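Local atomic coordinates of thioredoxin-like fold domain-containing protein (Paracoccus denitrificans, PDB entry 3DML), a protein that probably acts in the periplasm as a thioredoxin-like thiol-disulfide oxidoreductase that serves chemotrophic sulfur oxidation. Residues Ala38-Ala41 / Pro42-Pro45. Sequence-based numbering, arbitrary orientation.
Sequences AEIA and PQYP
I40 and Y44 meet through backbone and side chain in the turn that follows helix 31-39 of this thioredoxin-like fold. The carbonyl oxygen of I40 accepts two amide N-H groups: Y44 N at 2.9 Å, with an N-H...O angle of 136°, and Q43 N, also at 2.9 Å but bent to 121° and therefore weak. A second weak bond runs from Y44 N to A41 O, 3.3 Å away, so the Y44 amide is shared between successive carbonyls, one four and one three residues back. The side chains add a glancing apolar contact, in which I40 CG2 approaches the Y44 ring obliquely, 4.0 Å from Y44 CD1. With CG anti to the backbone N (chi1 -168°), the Y44 ring passes that methyl and touches V55 of strand 55-59, while its hydroxyl is hydrogen-bonded to A53 O, just ahead of that strand. I40 packs against W102 of helix 98-112. P42 brings no N-H to the turn; its ring lies against the carbonyl of A38, CG 3.5 Å from A38 O. Extended beyond CG, the Q43 side chain reaches back past the E39 carbonyl, its CG 3.9 Å from E39 O, and also touches E98. An alanine in place of Q43 would probably lose the aliphatic reach past E39 O and the contact with E98, leaving a gap there. The E39 carboxylate is engaged beyond the turn, OE1 being hydrogen-bonded to Y95 OH. Beyond the amide bonds, P45 meets the turn through its CD, 3.2 Å from A41 O.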
ATOM      1  N   ALA A  38       1.410  10.593  -8.441  1.00 17.60           N
ATOM      2  CA  ALA A  38       1.886  11.963  -8.611  1.00 17.96           C
ATOM      3  C   ALA A  38       2.198  12.650  -7.285  1.00 18.86           C
ATOM      4  O   ALA A  38       3.120  13.465  -7.212  1.00 19.24           O
ATOM      5  CB  ALA A  38       0.864  12.790  -9.375  1.00 17.82           C
ATOM      6  N   GLU A  39       1.419  12.353  -6.246  1.00 17.51           N
ATOM      7  CA  GLU A  39       1.461  13.143  -5.023  1.00 17.77           C
ATOM      8  C   GLU A  39       2.340  12.544  -3.945  1.00 17.45           C
ATOM      9  O   GLU A  39       3.150  13.257  -3.331  1.00 18.85           O
ATOM     10  CB  GLU A  39       0.055  13.357  -4.461  1.00 17.56           C
ATOM     11  CG  GLU A  39      -0.763  14.266  -5.337  1.00 20.93           C
ATOM     12  CD  GLU A  39      -2.243  14.299  -5.019  1.00 24.45           C
ATOM     13  OE1 GLU A  39      -2.689  13.846  -3.924  1.00 24.73           O
ATOM     14  OE2 GLU A  39      -2.968  14.821  -5.897  1.00 26.63           O
ATOM     15  N   ILE A  40       2.157  11.252  -3.683  1.00 15.17           N
ATOM     16  CA  ILE A  40       2.874  10.591  -2.600  1.00 13.27           C
ATOM     17  C   ILE A  40       4.122   9.854  -3.118  1.00 13.45           C
ATOM     18  O   ILE A  40       5.203   9.955  -2.514  1.00 12.72           O
ATOM     19  CB  ILE A  40       1.972   9.582  -1.839  1.00 13.16           C
ATOM     20  CG1 ILE A  40       0.784  10.276  -1.127  1.00 12.91           C
ATOM     21  CG2 ILE A  40       2.797   8.729  -0.871  1.00 11.32           C
ATOM     22  CD1 ILE A  40       1.196  11.241  -0.059  1.00 11.67           C
ATOM     23  N   ALA A  41       3.975   9.100  -4.205  1.00 12.50           N
ATOM     24  CA  ALA A  41       5.058   8.217  -4.687  1.00 13.21           C
ATOM     25  C   ALA A  41       6.459   8.885  -4.757  1.00 13.72           C
ATOM     26  O   ALA A  41       7.425   8.301  -4.309  1.00 13.80           O
ATOM     27  CB  ALA A  41       4.702   7.576  -6.041  1.00 12.62           C
ATOM     28  N   PRO A  42       6.560  10.102  -5.326  1.00 15.15           N
ATOM     29  CA  PRO A  42       7.896  10.729  -5.390  1.00 16.06           C
ATOM     30  C   PRO A  42       8.531  10.960  -3.995  1.00 15.86           C
ATOM     31  O   PRO A  42       9.742  10.747  -3.824  1.00 16.22           O
ATOM     32  CB  PRO A  42       7.628  12.067  -6.098  1.00 16.89           C
ATOM     33  CG  PRO A  42       6.269  11.903  -6.795  1.00 17.49           C
ATOM     34  CD  PRO A  42       5.502  10.960  -5.901  1.00 15.30           C
ATOM     35  N   GLN A  43       7.737  11.367  -2.997  1.00 14.75           N
ATOM     36  CA  GLN A  43       8.259  11.613  -1.644  1.00 15.08           C
ATOM     37  C   GLN A  43       8.494  10.318  -0.891  1.00 13.93           C
ATOM     38  O   GLN A  43       9.362  10.237  -0.028  1.00 13.70           O
ATOM     39  CB  GLN A  43       7.236  12.406  -0.801  1.00 16.32           C
ATOM     40  CG  GLN A  43       6.618  13.561  -1.512  1.00 19.07           C
ATOM     41  CD  GLN A  43       5.551  14.235  -0.671  1.00 21.21           C
ATOM     42  OE1 GLN A  43       4.340  13.952  -0.814  1.00 20.17           O
ATOM     43  NE2 GLN A  43       5.986  15.129   0.216  1.00 17.88           N
ATOM     44  N   TYR A  44       7.688   9.306  -1.197  1.00 11.94           N
ATOM     45  CA  TYR A  44       7.589   8.137  -0.350  1.00 12.01           C
ATOM     46  C   TYR A  44       8.923   7.478   0.087  1.00 11.57           C
ATOM     47  O   TYR A  44       9.176   7.344   1.281  1.00 12.39           O
ATOM     48  CB  TYR A  44       6.602   7.120  -0.983  1.00 11.78           C
ATOM     49  CG  TYR A  44       6.238   6.024  -0.028  1.00 11.76           C
ATOM     50  CD1 TYR A  44       5.270   6.222   0.956  1.00 14.81           C
ATOM     51  CD2 TYR A  44       6.872   4.779  -0.097  1.00 12.28           C
ATOM     52  CE1 TYR A  44       4.938   5.214   1.854  1.00 13.17           C
ATOM     53  CE2 TYR A  44       6.560   3.766   0.783  1.00 12.73           C
ATOM     54  CZ  TYR A  44       5.582   3.978   1.759  1.00 12.36           C
ATOM     55  OH  TYR A  44       5.262   2.972   2.649  1.00 13.73           O
ATOM     56  N   PRO A  45       9.789   7.072  -0.864  1.00 12.11           N
ATOM     57  CA  PRO A  45      11.024   6.411  -0.404  1.00 11.80           C
ATOM     58  C   PRO A  45      12.029   7.348   0.279  1.00 12.24           C
ATOM     59  O   PRO A  45      13.041   6.886   0.803  1.00 11.92           O
ATOM     60  CB  PRO A  45      11.609   5.833  -1.710  1.00 11.72           C
ATOM     61  CG  PRO A  45      11.149   6.764  -2.767  1.00 13.56           C
ATOM     62  CD  PRO A  45       9.725   7.126  -2.343  1.00 12.62           C
TER